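Local coordinates for aryl acylamidase (bacterium CSBL00001, PDB 4YJ6), which probably hydrolyses the amide bond of aryl acylamides, as a member of the amidase signature family of hydrolases, at residues N386-F389 with D390-L394; R464-D467 with L468-I471; S33-D36 with L37-R41; V17-K21 with S22-S26. One frame throughout, in Å; residues are numbered along the deposited sequence.

Contact 1: residues N386-F389 with D390-L394; sequences NGVF and DRFDL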
loop_
_atom_site.group_PDB
_atom_site.type_symbol
_atom_site.label_atom_id
_atom_site.label_comp_id
_atom_site.label_asym_id
_atom_site.label_seq_id
_atom_site.Cartn_x
_atom_site.Cartn_y
_atom_site.Cartn_z
ATOM N N ASN A 386 -22.297 1.196 1.928
ATOM C CA ASN A 386 -23.177 2.090 1.194
ATOM C C ASN A 386 -24.200 2.752 2.139
ATOM O O ASN A 386 -24.586 3.893 1.929
ATOM C CB ASN A 386 -23.940 1.334 0.099
ATOM C CG ASN A 386 -23.065 1.026 -1.124
ATOM O OD1 ASN A 386 -23.252 0.000 -1.809
ATOM N ND2 ASN A 386 -22.112 1.866 -1.366
ATOM N N GLY A 387 -24.648 2.019 3.143
ATOM C CA GLY A 387 -25.609 2.577 4.103
ATOM C C GLY A 387 -25.013 3.771 4.833
ATOM O O GLY A 387 -25.708 4.728 5.156
ATOM N N VAL A 388 -23.714 3.719 5.123
ATOM C CA VAL A 388 -23.047 4.873 5.710
ATOM C C VAL A 388 -23.046 6.042 4.727
ATOM O O VAL A 388 -23.378 7.171 5.085
ATOM C CB VAL A 388 -21.599 4.506 6.121
ATOM C CG1 VAL A 388 -20.766 5.759 6.476
ATOM C CG2 VAL A 388 -21.636 3.523 7.313
ATOM N N PHE A 389 -22.657 5.788 3.466
ATOM C CA PHE A 389 -22.531 6.907 2.540
ATOM C C PHE A 389 -23.859 7.450 2.010
ATOM O O PHE A 389 -23.888 8.504 1.364
ATOM C CB PHE A 389 -21.508 6.523 1.427
ATOM C CG PHE A 389 -20.112 6.418 1.989
ATOM C CD1 PHE A 389 -19.447 7.571 2.392
ATOM C CD2 PHE A 389 -19.524 5.186 2.230
ATOM C CE1 PHE A 389 -18.188 7.500 2.990
ATOM C CE2 PHE A 389 -18.270 5.101 2.844
ATOM C CZ PHE A 389 -17.610 6.279 3.240
ATOM N N ASP A 390 -24.964 6.781 2.344
ATOM C CA ASP A 390 -26.287 7.362 2.100
ATOM C C ASP A 390 -26.495 8.627 2.939
ATOM O O ASP A 390 -27.218 9.549 2.538
ATOM C CB ASP A 390 -27.367 6.367 2.473
ATOM C CG ASP A 390 -27.620 5.313 1.413
ATOM O OD1 ASP A 390 -27.204 5.465 0.235
ATOM O OD2 ASP A 390 -28.290 4.312 1.767
ATOM N N ARG A 391 -25.834 8.663 4.098
ATOM C CA ARG A 391 -26.039 9.720 5.077
ATOM C C ARG A 391 -24.809 10.551 5.433
ATOM O O ARG A 391 -24.985 11.654 5.960
ATOM C CB ARG A 391 -26.586 9.105 6.355
ATOM C CG ARG A 391 -27.908 8.356 6.150
ATOM C CD ARG A 391 -28.515 7.990 7.496
ATOM N NE ARG A 391 -29.840 7.380 7.385
ATOM C CZ ARG A 391 -30.139 6.124 7.734
ATOM N NH1 ARG A 391 -29.204 5.301 8.208
ATOM N NH2 ARG A 391 -31.390 5.683 7.603
ATOM N N PHE A 392 -23.594 10.047 5.165
ATOM C CA PHE A 392 -22.363 10.718 5.569
ATOM C C PHE A 392 -21.476 10.949 4.370
ATOM O O PHE A 392 -21.538 10.210 3.374
ATOM C CB PHE A 392 -21.595 9.864 6.604
ATOM C CG PHE A 392 -22.348 9.755 7.935
ATOM C CD1 PHE A 392 -22.153 10.694 8.919
ATOM C CD2 PHE A 392 -23.244 8.727 8.132
ATOM C CE1 PHE A 392 -22.879 10.611 10.130
ATOM C CE2 PHE A 392 -23.974 8.623 9.315
ATOM C CZ PHE A 392 -23.775 9.563 10.327
ATOM N N ASP A 393 -20.631 11.964 4.489
ATOM C CA ASP A 393 -19.651 12.288 3.467
ATOM C C ASP A 393 -18.344 11.502 3.611
ATOM O O ASP A 393 -17.639 11.325 2.641
ATOM C CB ASP A 393 -19.341 13.798 3.510
ATOM C CG ASP A 393 -20.584 14.647 3.320
ATOM O OD1 ASP A 393 -21.282 14.454 2.300
ATOM O OD2 ASP A 393 -20.895 15.483 4.186
ATOM N N LEU A 394 -18.017 11.043 4.810
ATOM C CA LEU A 394 -16.742 10.391 5.078
ATOM C C LEU A 394 -16.955 9.426 6.217
ATOM O O LEU A 394 -17.855 9.636 7.016
ATOM C CB LEU A 394 -15.679 11.399 5.528
ATOM C CG LEU A 394 -15.125 12.382 4.502
ATOM C CD1 LEU A 394 -14.401 13.523 5.251
ATOM C CD2 LEU A 394 -14.172 11.702 3.478
HETATM O O HOH W 1 -21.665 10.103 0.599
HETATM O O HOH W 2 -25.179 11.079 0.892
#
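The ring of Phe392 turns an edge to the carbonyl oxygen of Val388, which lies in the ring plane 3.4 Å from CD2. The two side chains also meet at a slant, with Val388 CG1 4.2 Å from Phe392 CB. The ring of Phe389 lies beside the departing loop, its CG anti to the carbonyl carbon (chi1 -68°). Its CE1 edge meets Leu394 CA, at the start of strand 394-398, at 3.8 Å near the ring plane, while the carbonyl of Phe392 approaches CD1 obliquely.

The exit from helix 368-389 illustrates how a helix end spends its last carbonyls. Asp390 N bonds Asn386 O. Val388 O takes two bonds: Phe392 N, 2.9 Å away, lies nearly in line with the C=O, though its N-H points off that line (139°), and Arg391 N comes at 3.0 Å from above the carbonyl plane. One water lies 2.8 Å from both Phe389 O and Phe392 O and can bridge them; a second donates to Phe389 O and, weakly, Asp390 O. The chemistry implies that the carbonyls of Asn386, Val388 and Phe389 find loop amides or water, while the partly exposed rings lean on His441 (Phe389) and Val307 (Phe392).

Contact 2: residues R464-D467 with L468-I471; sequences RQAD and LDVI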
loop_
_atom_site.group_PDB
_atom_site.type_symbol
_atom_site.label_atom_id
_atom_site.label_comp_id
_atom_site.label_asym_id
_atom_site.label_seq_id
_atom_site.Cartn_x
_atom_site.Cartn_y
_atom_site.Cartn_z
ATOM N N ARG A 464 -18.015 5.827 -2.932
ATOM C CA ARG A 464 -17.471 5.360 -4.220
ATOM C C ARG A 464 -17.089 6.534 -5.103
ATOM O O ARG A 464 -17.857 7.469 -5.284
ATOM C CB ARG A 464 -18.491 4.433 -4.932
ATOM C CG ARG A 464 -18.697 3.067 -4.207
ATOM C CD ARG A 464 -17.560 2.013 -4.470
ATOM N NE ARG A 464 -17.518 1.662 -5.869
ATOM C CZ ARG A 464 -17.598 0.449 -6.410
ATOM N NH1 ARG A 464 -17.628 -0.720 -5.729
ATOM N NH2 ARG A 464 -17.560 0.411 -7.702
ATOM N N GLN A 465 -15.874 6.463 -5.670
ATOM C CA GLN A 465 -15.337 7.476 -6.601
ATOM C C GLN A 465 -15.078 8.851 -5.986
ATOM O O GLN A 465 -14.779 9.808 -6.713
ATOM C CB GLN A 465 -16.166 7.555 -7.897
ATOM C CG GLN A 465 -15.780 6.385 -8.839
ATOM C CD GLN A 465 -16.831 6.154 -9.899
ATOM O OE1 GLN A 465 -16.852 6.821 -10.926
ATOM N NE2 GLN A 465 -17.740 5.237 -9.637
ATOM N N ALA A 466 -15.133 8.942 -4.653
ATOM C CA ALA A 466 -14.880 10.221 -3.999
ATOM C C ALA A 466 -13.423 10.351 -3.549
ATOM O O ALA A 466 -13.117 10.769 -2.424
ATOM C CB ALA A 466 -15.865 10.433 -2.801
ATOM N N ASP A 467 -12.500 10.022 -4.444
ATOM C CA ASP A 467 -11.083 10.157 -4.141
ATOM C C ASP A 467 -10.718 11.567 -3.695
ATOM O O ASP A 467 -9.899 11.739 -2.787
ATOM C CB ASP A 467 -10.247 9.850 -5.385
ATOM C CG ASP A 467 -10.492 8.454 -5.933
ATOM O OD1 ASP A 467 -11.609 8.234 -6.436
ATOM O OD2 ASP A 467 -9.589 7.597 -5.800
ATOM N N LEU A 468 -11.303 12.582 -4.325
ATOM C CA LEU A 468 -10.884 13.952 -3.972
ATOM C C LEU A 468 -11.364 14.293 -2.542
ATOM O O LEU A 468 -10.693 15.023 -1.836
ATOM C CB LEU A 468 -11.461 14.983 -4.962
ATOM C CG LEU A 468 -10.922 14.850 -6.396
ATOM C CD1 LEU A 468 -11.281 16.053 -7.284
ATOM C CD2 LEU A 468 -9.471 14.674 -6.373
ATOM N N ASP A 469 -12.496 13.739 -2.104
ATOM C CA ASP A 469 -12.961 13.989 -0.723
ATOM C C ASP A 469 -11.940 13.407 0.258
ATOM O O ASP A 469 -11.692 13.963 1.335
ATOM C CB ASP A 469 -14.311 13.302 -0.455
ATOM C CG ASP A 469 -15.511 14.040 -1.054
ATOM O OD1 ASP A 469 -15.364 15.207 -1.485
ATOM O OD2 ASP A 469 -16.623 13.440 -1.061
ATOM N N VAL A 470 -11.383 12.251 -0.083
ATOM C CA VAL A 470 -10.379 11.606 0.779
ATOM C C VAL A 470 -9.128 12.486 0.824
ATOM O O VAL A 470 -8.573 12.711 1.900
ATOM C CB VAL A 470 -10.024 10.197 0.308
ATOM C CG1 VAL A 470 -8.906 9.573 1.190
ATOM C CG2 VAL A 470 -11.276 9.303 0.349
ATOM N N ILE A 471 -8.680 12.966 -0.330
ATOM C CA ILE A 471 -7.524 13.872 -0.370
ATOM C C ILE A 471 -7.838 15.122 0.489
ATOM O O ILE A 471 -7.018 15.547 1.281
ATOM C CB ILE A 471 -7.189 14.319 -1.804
ATOM C CG1 ILE A 471 -6.647 13.142 -2.646
ATOM C CG2 ILE A 471 -6.184 15.454 -1.795
ATOM C CD1 ILE A 471 -5.250 12.636 -2.215
HETATM O O HOH W 3 -13.268 12.220 -6.564
#
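Ala466 and Asp469 meet one turn apart where helix 467-480 begins, the methyl CB of the alanine lying 3.6 Å from the carboxylate OD2 of the aspartate. Ala466 occupies the N-cap position; its methyl side chain cannot cap an amide, while its carbonyl opens the helical bonding. Ala466 O receives a bond of 3.3 Å from Val470 N, in the carbonyl plane, and a weak one from Asp469 N.

The tight part of the contact lies on the inner side of this turn. Val470 CG2, anti to the carbonyl carbon, rests 3.6 Å from Ala466 O, and Ile471 CG1 comes within 3.5 Å of Asp467 O. That same oxygen accepts Ile471 N at 3.0 Å in a nearly straight bond (166°). Asp467 is buried, and its carboxylate forms a salt bridge with Arg206 and a hydrogen bond with Ser203.

The looser side is wet. A water donates to Gln465 O and accepts from Leu468 N at 3.0 Å, in a place where a capping side chain could otherwise bind, while the side chain of Gln465 is exposed.

The segment thus carries the chain from strand 454-462 into helix 467-480, whose inner face, formed here by Asp467, Val470 and Ile471, packs on Tyr198 and Phe200 of strand 198-201.

Contact 3: residues S33-D36 with L37-R41; sequences STID and LIEQR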
loop_
_atom_site.group_PDB
_atom_site.type_symbol
_atom_site.label_atom_id
_atom_site.label_comp_id
_atom_site.label_asym_id
_atom_site.label_seq_id
_atom_site.Cartn_x
_atom_site.Cartn_y
_atom_site.Cartn_z
ATOM N N SER A 33 22.820 10.162 -5.286
ATOM C CA SER A 33 22.554 10.492 -3.890
ATOM C C SER A 33 21.508 9.561 -3.285
ATOM O O SER A 33 21.568 9.262 -2.089
ATOM C CB SER A 33 22.087 11.933 -3.757
ATOM O OG SER A 33 23.117 12.837 -4.132
ATOM N N THR A 34 20.562 9.106 -4.098
ATOM C CA THR A 34 19.549 8.164 -3.602
ATOM C C THR A 34 20.215 6.808 -3.387
ATOM O O THR A 34 19.947 6.111 -2.421
ATOM C CB THR A 34 18.361 8.024 -4.577
ATOM O OG1 THR A 34 17.731 9.300 -4.718
ATOM C CG2 THR A 34 17.305 7.031 -4.025
ATOM N N ILE A 35 21.113 6.450 -4.293
ATOM C CA ILE A 35 21.839 5.196 -4.179
ATOM C C ILE A 35 22.642 5.225 -2.875
ATOM O O ILE A 35 22.678 4.246 -2.137
ATOM C CB ILE A 35 22.755 4.979 -5.406
ATOM C CG1 ILE A 35 21.912 4.570 -6.617
ATOM C CG2 ILE A 35 23.831 3.896 -5.140
ATOM C CD1 ILE A 35 22.693 4.593 -7.997
ATOM N N ASP A 36 23.267 6.358 -2.591
ATOM C CA ASP A 36 24.048 6.476 -1.371
ATOM C C ASP A 36 23.166 6.202 -0.152
ATOM O O ASP A 36 23.581 5.483 0.775
ATOM C CB ASP A 36 24.652 7.868 -1.224
ATOM C CG ASP A 36 25.757 8.149 -2.228
ATOM O OD1 ASP A 36 26.317 7.183 -2.799
ATOM O OD2 ASP A 36 26.047 9.357 -2.422
ATOM N N LEU A 37 21.956 6.773 -0.148
ATOM C CA LEU A 37 21.030 6.571 0.980
ATOM C C LEU A 37 20.606 5.105 1.098
ATOM O O LEU A 37 20.515 4.576 2.199
ATOM C CB LEU A 37 19.773 7.453 0.834
ATOM C CG LEU A 37 19.992 8.938 1.056
ATOM C CD1 LEU A 37 18.730 9.703 0.722
ATOM C CD2 LEU A 37 20.401 9.218 2.516
ATOM N N ILE A 38 20.328 4.454 -0.031
ATOM C CA ILE A 38 19.961 3.056 0.017
ATOM C C ILE A 38 21.129 2.256 0.570
ATOM O O ILE A 38 20.954 1.414 1.439
ATOM C CB ILE A 38 19.572 2.505 -1.383
ATOM C CG1 ILE A 38 18.251 3.157 -1.863
ATOM C CG2 ILE A 38 19.480 0.996 -1.328
ATOM C CD1 ILE A 38 17.899 2.869 -3.376
ATOM N N GLU A 39 22.332 2.485 0.037
ATOM C CA GLU A 39 23.466 1.686 0.472
ATOM C C GLU A 39 23.794 1.895 1.950
ATOM O O GLU A 39 24.241 0.971 2.627
ATOM C CB GLU A 39 24.690 1.980 -0.425
ATOM C CG GLU A 39 24.461 1.534 -1.854
ATOM C CD GLU A 39 24.223 0.033 -1.967
ATOM O OE1 GLU A 39 24.997 -0.759 -1.371
ATOM O OE2 GLU A 39 23.249 -0.361 -2.640
ATOM N N GLN A 40 23.557 3.104 2.445
ATOM C CA GLN A 40 23.902 3.477 3.804
ATOM C C GLN A 40 22.826 3.022 4.803
ATOM O O GLN A 40 23.142 2.560 5.900
ATOM C CB GLN A 40 24.027 4.992 3.892
ATOM C CG GLN A 40 24.360 5.479 5.297
ATOM C CD GLN A 40 24.199 6.979 5.470
ATOM O OE1 GLN A 40 23.368 7.603 4.815
ATOM N NE2 GLN A 40 24.987 7.562 6.375
ATOM N N ARG A 41 21.560 3.140 4.400
ATOM C CA ARG A 41 20.438 3.070 5.356
ATOM C C ARG A 41 19.614 1.786 5.229
ATOM O O ARG A 41 19.032 1.314 6.207
ATOM C CB ARG A 41 19.527 4.294 5.171
ATOM C CG ARG A 41 20.182 5.619 5.557
ATOM C CD ARG A 41 19.213 6.770 5.492
ATOM N NE ARG A 41 18.269 6.732 6.618
ATOM C CZ ARG A 41 18.509 7.263 7.810
ATOM N NH1 ARG A 41 19.655 7.924 8.040
ATOM N NH2 ARG A 41 17.597 7.177 8.763
#
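The same first torsion serves both Ile35 and Glu39. Ile35 (chi1 -75°) puts CG1 anti to the carbonyl carbon and leaves CG2 beside it, anti to the backbone nitrogen, while Glu39 (chi1 -65°) sends CG anti to its own carbonyl carbon. The two side chains then point the same way, side by side, with Ile35 CG2 4.1 Å from Glu39 CG. The glutamate CG also lies 3.3 Å from Ile35 O. A bend at chi2 carries the carboxylate onward to Lys51, in a salt bridge, and to the hydroxyl of Tyr53.

Ile38 lays CG1 3.5 Å from Thr34 O, and Leu37 brings CG equally near Ser33 O. Those carbonyls are already engaged: Ile38 N bonds Thr34 O at 2.9 Å, and Leu37 N bonds Ser33 O at 3.2 Å with the donor tilted well from the carbonyl plane. The Glu39 N to Ile35 O bond is the straightest of the series, at 2.8 Å and 169°.

Most of the girth is buried: Ser33, Leu37 and Arg41 as well as Thr34, Ile35 and Ile38. Thr34, Ile35 and Ile38 all touch Leu128 of strand 126-131, and both isoleucines touch Tyr53 of helix 53-69. Arg41 reaches away to a salt bridge with Asp173. The i to i+4 bonds are those of a regular alpha-helix; helix 27-45 keeps an exposed strip at Asp36, Glu39 and Gln40 and lays its apolar residues on a beta-strand and a neighbouring helix of the amidase domain.

Contact 4: residues V17-K21 with S22-S26; sequences VELVK and SKQIS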
loop_
_atom_site.group_PDB
_atom_site.type_symbol
_atom_site.label_atom_id
_atom_site.label_comp_id
_atom_site.label_asym_id
_atom_site.label_seq_id
_atom_site.Cartn_x
_atom_site.Cartn_y
_atom_site.Cartn_z
ATOM N N VAL A 17 10.941 17.687 -7.834
ATOM C CA VAL A 17 10.493 18.117 -9.155
ATOM C C VAL A 17 10.994 19.544 -9.422
ATOM O O VAL A 17 11.482 19.867 -10.501
ATOM C CB VAL A 17 8.965 18.089 -9.262
ATOM C CG1 VAL A 17 8.474 18.916 -10.449
ATOM C CG2 VAL A 17 8.474 16.638 -9.383
ATOM N N GLU A 18 10.847 20.407 -8.428
ATOM C CA GLU A 18 11.242 21.811 -8.627
ATOM C C GLU A 18 12.764 21.961 -8.721
ATOM O O GLU A 18 13.270 22.765 -9.529
ATOM C CB GLU A 18 10.650 22.669 -7.500
ATOM C CG GLU A 18 11.165 24.107 -7.455
ATOM C CD GLU A 18 10.774 24.932 -8.658
ATOM O OE1 GLU A 18 9.823 24.554 -9.386
ATOM O OE2 GLU A 18 11.432 25.976 -8.874
ATOM N N LEU A 19 13.498 21.227 -7.880
ATOM C CA LEU A 19 14.964 21.257 -7.889
ATOM C C LEU A 19 15.478 20.823 -9.260
ATOM O O LEU A 19 16.414 21.400 -9.805
ATOM C CB LEU A 19 15.534 20.279 -6.875
ATOM C CG LEU A 19 16.125 20.736 -5.529
ATOM C CD1 LEU A 19 16.000 22.239 -5.208
ATOM C CD2 LEU A 19 15.684 19.847 -4.380
ATOM N N VAL A 20 14.847 19.806 -9.831
ATOM C CA VAL A 20 15.320 19.294 -11.118
ATOM C C VAL A 20 14.880 20.224 -12.271
ATOM O O VAL A 20 15.686 20.559 -13.145
ATOM C CB VAL A 20 14.830 17.823 -11.314
ATOM C CG1 VAL A 20 15.040 17.365 -12.757
ATOM C CG2 VAL A 20 15.559 16.887 -10.317
ATOM N N LYS A 21 13.636 20.708 -12.235
ATOM C CA LYS A 21 13.121 21.554 -13.301
ATOM C C LYS A 21 13.897 22.865 -13.367
ATOM O O LYS A 21 14.168 23.390 -14.462
ATOM C CB LYS A 21 11.644 21.872 -13.076
ATOM C CG LYS A 21 11.092 22.872 -14.076
ATOM C CD LYS A 21 9.858 23.563 -13.579
ATOM C CE LYS A 21 9.819 25.011 -14.140
ATOM N NZ LYS A 21 11.048 25.866 -13.790
ATOM N N SER A 22 14.246 23.406 -12.209
ATOM C CA SER A 22 15.006 24.656 -12.163
ATOM C C SER A 22 16.510 24.475 -12.343
ATOM O O SER A 22 17.283 25.443 -12.217
ATOM C CB SER A 22 14.740 25.387 -10.851
ATOM O OG SER A 22 15.217 24.634 -9.759
ATOM N N LYS A 23 16.924 23.245 -12.652
ATOM C CA LYS A 23 18.332 22.907 -12.859
ATOM C C LYS A 23 19.215 23.135 -11.637
ATOM O O LYS A 23 20.422 23.350 -11.764
ATOM C CB LYS A 23 18.898 23.660 -14.076
ATOM C CG LYS A 23 18.070 23.453 -15.336
ATOM C CD LYS A 23 18.612 24.250 -16.544
ATOM C CE LYS A 23 17.683 24.124 -17.764
ATOM N NZ LYS A 23 18.022 25.133 -18.850
ATOM N N GLN A 24 18.640 23.085 -10.441
ATOM C CA GLN A 24 19.463 23.170 -9.246
ATOM C C GLN A 24 20.215 21.882 -8.963
ATOM O O GLN A 24 21.282 21.891 -8.344
ATOM C CB GLN A 24 18.630 23.515 -8.032
ATOM C CG GLN A 24 18.120 24.943 -8.028
ATOM C CD GLN A 24 17.262 25.195 -6.802
ATOM O OE1 GLN A 24 17.758 25.178 -5.685
ATOM N NE2 GLN A 24 15.961 25.368 -7.015
ATOM N N ILE A 25 19.659 20.767 -9.416
ATOM C CA ILE A 25 20.307 19.484 -9.213
ATOM C C ILE A 25 20.047 18.674 -10.472
ATOM O O ILE A 25 18.962 18.749 -11.034
ATOM C CB ILE A 25 19.736 18.744 -7.968
ATOM C CG1 ILE A 25 20.565 17.497 -7.654
ATOM C CG2 ILE A 25 18.259 18.377 -8.164
ATOM C CD1 ILE A 25 20.183 16.862 -6.290
ATOM N N SER A 26 21.049 17.931 -10.926
ATOM C CA SER A 26 20.886 17.054 -12.083
ATOM C C SER A 26 20.173 15.762 -11.691
ATOM O O SER A 26 20.390 15.263 -10.613
ATOM C CB SER A 26 22.261 16.637 -12.612
ATOM O OG SER A 26 22.089 15.778 -13.753
HETATM O O HOH W 4 18.076 19.410 -13.599
#
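Leu19 lies across Gln24, its CD1 methyl 3.6 Å from the amide carbon CD, while its CB meets Ile25 CG2 at 3.6 Å. The contact closes helix 13-21 with a Schellman motif, in which Lys23, at positive phi (61°), is the C-prime residue. Its two defining bonds are Gln24 N to Leu19 O and Lys23 N to Val20 O, the former lined up with the C=O but bent at the hydrogen (133°) and the latter from well above the carbonyl plane. Ile25 N adds a weak bond to Leu19 O.

The apolar side of the turn is formed by Ile25, whose CG2 lies against both Leu19 CB and Val20 CG2, the latter 3.8 Å away. Val20 and Ile25 both go on to touch Val30 of helix 27-45, and Val20 also touches Ile67 of helix 53-69, so the helix end is anchored on two later helices. A water bridges Val20 O and Ile25 O, tying the last turn to the chain beyond it.

On the polar side, Ser22 places OG between its backbone nitrogen and carbonyl carbon (chi1 65°), which turns the hydroxyl back onto the helix. Its proton goes to Glu18 O at 2.7 Å, while Ser22 N reaches the same oxygen at 2.9 Å from the opposite face of the carbonyl plane. The hydroxyl oxygen in turn accepts Gln24 NE2 at 2.9 Å, with OG close to the plane of that amide.

In the fold
Along the chain the order is contact 4, contact 3, contact 1, contact 2. Contact 4 ends helix 13-21 and runs into the loop before helix 27-45, which holds contact 3; their centres are about 20 Å apart, and both helices pack against helix 53-69. Contacts 1 and 2, with centres about 13 Å apart, adjoin the eight-stranded mixed sheet: one leads from helix 368-389 into strand 394-398, the other from strand 454-462, its antiparallel neighbour, into helix 467-480. They touch where Leu394 CD2 lies 4.0 Å from Asp469 O. Contacts 1 and 3 are about 45 Å apart between centres, so the N-terminal helical pair and the pair beside the sheet lie in separate regions of the molecule.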